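Local coordinates for protein kcn28 (Kitasatospora, PDB 6J31) that is a GT-B-fold protein of the erythromycin biosynthesis protein CIII-like family, with two Rossmann-like domains facing each other across a cleft, at residues R184-V189 with T206-C211. Residues are numbered along the deposited sequence; the frame is centred on the assembly and turned at random.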
ATOM      1  N   ARG A 184      18.241   3.118  -5.479  1.00 38.27           N
ATOM      2  CA  ARG A 184      17.283   4.005  -6.117  1.00 38.56           C
ATOM      3  C   ARG A 184      15.897   3.534  -5.721  1.00 32.82           C
ATOM      4  O   ARG A 184      15.664   2.331  -5.576  1.00 30.62           O
ATOM      5  CB  ARG A 184      17.430   4.003  -7.646  1.00 43.83           C
ATOM      6  CG  ARG A 184      18.691   4.676  -8.142  1.00 49.83           C
ATOM      7  CD  ARG A 184      18.981   4.358  -9.602  1.00 54.08           C
ATOM      8  NE  ARG A 184      20.320   4.798  -9.985  1.00 57.99           N
ATOM      9  CZ  ARG A 184      20.648   6.066 -10.215  1.00 61.13           C
ATOM     10  NH1 ARG A 184      19.731   7.021 -10.101  1.00 61.19           N
ATOM     11  NH2 ARG A 184      21.891   6.384 -10.556  1.00 63.08           N
ATOM     12  N   SER A 185      14.976   4.471  -5.541  1.00 29.25           N
ATOM     13  CA  SER A 185      13.646   4.085  -5.103  1.00 28.52           C
ATOM     14  C   SER A 185      12.598   4.966  -5.752  1.00 28.51           C
ATOM     15  O   SER A 185      12.747   6.190  -5.802  1.00 30.07           O
ATOM     16  CB  SER A 185      13.528   4.160  -3.581  1.00 27.13           C
ATOM     17  OG  SER A 185      12.195   3.923  -3.172  1.00 26.94           O
ATOM     18  N   LEU A 186      11.540   4.333  -6.244  1.00 28.42           N
ATOM     19  CA  LEU A 186      10.353   5.028  -6.719  1.00 28.78           C
ATOM     20  C   LEU A 186       9.299   4.874  -5.633  1.00 27.81           C
ATOM     21  O   LEU A 186       8.817   3.765  -5.382  1.00 26.36           O
ATOM     22  CB  LEU A 186       9.869   4.461  -8.052  1.00 29.84           C
ATOM     23  CG  LEU A 186      10.833   4.583  -9.233  1.00 31.10           C
ATOM     24  CD1 LEU A 186      10.229   3.963 -10.475  1.00 30.22           C
ATOM     25  CD2 LEU A 186      11.197   6.034  -9.478  1.00 32.31           C
ATOM     26  N   VAL A 187       8.975   5.976  -4.964  1.00 25.71           N
ATOM     27  CA  VAL A 187       8.013   5.967  -3.869  1.00 25.50           C
ATOM     28  C   VAL A 187       6.658   6.319  -4.466  1.00 27.71           C
ATOM     29  O   VAL A 187       6.439   7.447  -4.914  1.00 28.15           O
ATOM     30  CB  VAL A 187       8.414   6.944  -2.758  1.00 25.98           C
ATOM     31  CG1 VAL A 187       7.546   6.741  -1.525  1.00 26.02           C
ATOM     32  CG2 VAL A 187       9.886   6.779  -2.413  1.00 25.60           C
ATOM     33  N   LEU A 188       5.737   5.363  -4.450  1.00 29.49           N
ATOM     34  CA  LEU A 188       4.469   5.503  -5.159  1.00 31.70           C
ATOM     35  C   LEU A 188       3.433   6.251  -4.332  1.00 33.28           C
ATOM     36  O   LEU A 188       2.259   5.882  -4.310  1.00 33.92           O
ATOM     37  CB  LEU A 188       3.971   4.114  -5.541  1.00 32.10           C
ATOM     38  CG  LEU A 188       4.807   3.401  -6.612  1.00 31.07           C
ATOM     39  CD1 LEU A 188       4.023   2.292  -7.308  1.00 29.83           C
ATOM     40  CD2 LEU A 188       5.377   4.391  -7.623  1.00 30.67           C
ATOM     41  N   VAL A 189       3.854   7.289  -3.614  1.00 34.05           N
ATOM     42  CA  VAL A 189       2.949   8.163  -2.870  1.00 35.35           C
ATOM     43  C   VAL A 189       3.362   9.603  -3.135  1.00 34.40           C
ATOM     44  O   VAL A 189       4.516   9.874  -3.500  1.00 32.08           O
ATOM     45  CB  VAL A 189       2.967   7.854  -1.350  1.00 38.09           C
ATOM     46  CG1 VAL A 189       2.778   6.368  -1.081  1.00 40.25           C
ATOM     47  CG2 VAL A 189       4.255   8.335  -0.721  1.00 38.78           C
ATOM     48  N   THR A 206      12.479   8.997  -5.138  1.00 31.91           N
ATOM     49  CA  THR A 206      11.663   9.867  -5.978  1.00 30.59           C
ATOM     50  C   THR A 206      10.196   9.668  -5.625  1.00 30.22           C
ATOM     51  O   THR A 206       9.686   8.547  -5.699  1.00 31.61           O
ATOM     52  CB  THR A 206      11.889   9.591  -7.464  1.00 30.44           C
ATOM     53  OG1 THR A 206      13.244   9.892  -7.811  1.00 31.00           O
ATOM     54  CG2 THR A 206      10.959  10.453  -8.310  1.00 30.70           C
ATOM     55  N   PHE A 207       9.520  10.756  -5.262  1.00 31.27           N
ATOM     56  CA  PHE A 207       8.092  10.701  -4.967  1.00 32.56           C
ATOM     57  C   PHE A 207       7.328  10.733  -6.283  1.00 33.97           C
ATOM     58  O   PHE A 207       7.323  11.747  -6.988  1.00 34.98           O
ATOM     59  CB  PHE A 207       7.683  11.847  -4.047  1.00 30.64           C
ATOM     60  CG  PHE A 207       8.290  11.756  -2.676  1.00 31.01           C
ATOM     61  CD1 PHE A 207       7.915  10.742  -1.810  1.00 29.47           C
ATOM     62  CD2 PHE A 207       9.232  12.680  -2.251  1.00 31.88           C
ATOM     63  CE1 PHE A 207       8.469  10.646  -0.551  1.00 31.14           C
ATOM     64  CE2 PHE A 207       9.790  12.593  -0.990  1.00 30.99           C
ATOM     65  CZ  PHE A 207       9.407  11.576  -0.137  1.00 31.87           C
ATOM     66  N   ILE A 208       6.696   9.614  -6.622  1.00 32.59           N
ATOM     67  CA  ILE A 208       6.065   9.452  -7.926  1.00 31.57           C
ATOM     68  C   ILE A 208       4.573   9.737  -7.828  1.00 31.23           C
ATOM     69  O   ILE A 208       3.953  10.210  -8.787  1.00 29.57           O
ATOM     70  CB  ILE A 208       6.336   8.037  -8.478  1.00 29.82           C
ATOM     71  CG1 ILE A 208       7.819   7.881  -8.803  1.00 29.30           C
ATOM     72  CG2 ILE A 208       5.493   7.742  -9.713  1.00 25.60           C
ATOM     73  CD1 ILE A 208       8.262   8.673 -10.015  1.00 28.22           C
ATOM     74  N   GLY A 209       3.992   9.476  -6.664  1.00 31.93           N
ATOM     75  CA  GLY A 209       2.557   9.422  -6.551  1.00 32.42           C
ATOM     76  C   GLY A 209       2.062   8.108  -7.118  1.00 34.17           C
ATOM     77  O   GLY A 209       2.850   7.257  -7.541  1.00 34.27           O
ATOM     78  N   PRO A 210       0.747   7.917  -7.141  1.00 34.90           N
ATOM     79  CA  PRO A 210       0.192   6.662  -7.653  1.00 34.46           C
ATOM     80  C   PRO A 210       0.441   6.503  -9.141  1.00 36.28           C
ATOM     81  O   PRO A 210       0.519   7.476  -9.895  1.00 35.00           O
ATOM     82  CB  PRO A 210      -1.304   6.787  -7.356  1.00 33.88           C
ATOM     83  CG  PRO A 210      -1.543   8.256  -7.335  1.00 35.22           C
ATOM     84  CD  PRO A 210      -0.307   8.849  -6.723  1.00 35.04           C
ATOM     85  N   CYS A 211       0.572   5.251  -9.557  1.00 39.33           N
ATOM     86  CA  CYS A 211       0.736   4.923 -10.967  1.00 41.25           C
ATOM     87  C   CYS A 211      -0.620   4.452 -11.478  1.00 42.62           C
ATOM     88  O   CYS A 211      -1.047   3.328 -11.209  1.00 42.10           O
ATOM     89  CB  CYS A 211       1.837   3.886 -11.147  1.00 41.53           C
ATOM     90  SG  CYS A 211       3.480   4.577 -10.799  1.00 43.67           S
TER
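Leu186 pairs with Thr206 on one face of a parallel strand pair and Val187 with Phe207 on the other; Ile208, just past the strand, reaches back to Leu186. Strand 205-207 is one of the two edge strands of the seven-stranded sheet of the N-terminal Rossmann-like domain, and 185-187 joins it to strand 124-128. Thr206 N donates to Ser185 O and Val187 N to Thr206 O (2.8 Å), while a nearly straight bond from Ile208 N to Val187 O (2.8 Å, 174° at the hydrogen) carries the pairing past the strand ends. A weak bond from Gly209 N to Val189 O follows.

Leu186 CD2 lies against Ile208 CG1 at 3.9 Å, the two side chains meeting at a slant. Ile208 has CG1 beside its backbone N (chi1 -68°), which sends this branch to Leu186 and leaves CG2, anti to that N, alongside Leu188. Leu188 CD2 touches both Ile208 CB and Cys211 SG, the sulfur at 3.7 Å. Helix 382-391 covers this side, with Leu389 on Leu186 and Thr206, Ile390 on Leu186 and Thr383 on Cys211.

On the other face the Val187 and Phe207 side chains run side by side, and Val187 CB approaches ring atom CD1 of Phe207 obliquely at 3.9 Å. Val187 CG1, anti to the backbone N (chi1 -170°), extends along CD1 and CE1. The carbonyl O of Val189 lies at the ring edge, 3.9 Å from Phe207 CD1.

Gly209 has a positive phi, where a side chain would jam against the preceding carbonyl O. Backbone bonds thus set the register, while Leu186, Leu188, Ile208 and Cys211 meet through carbon and sulfur alone.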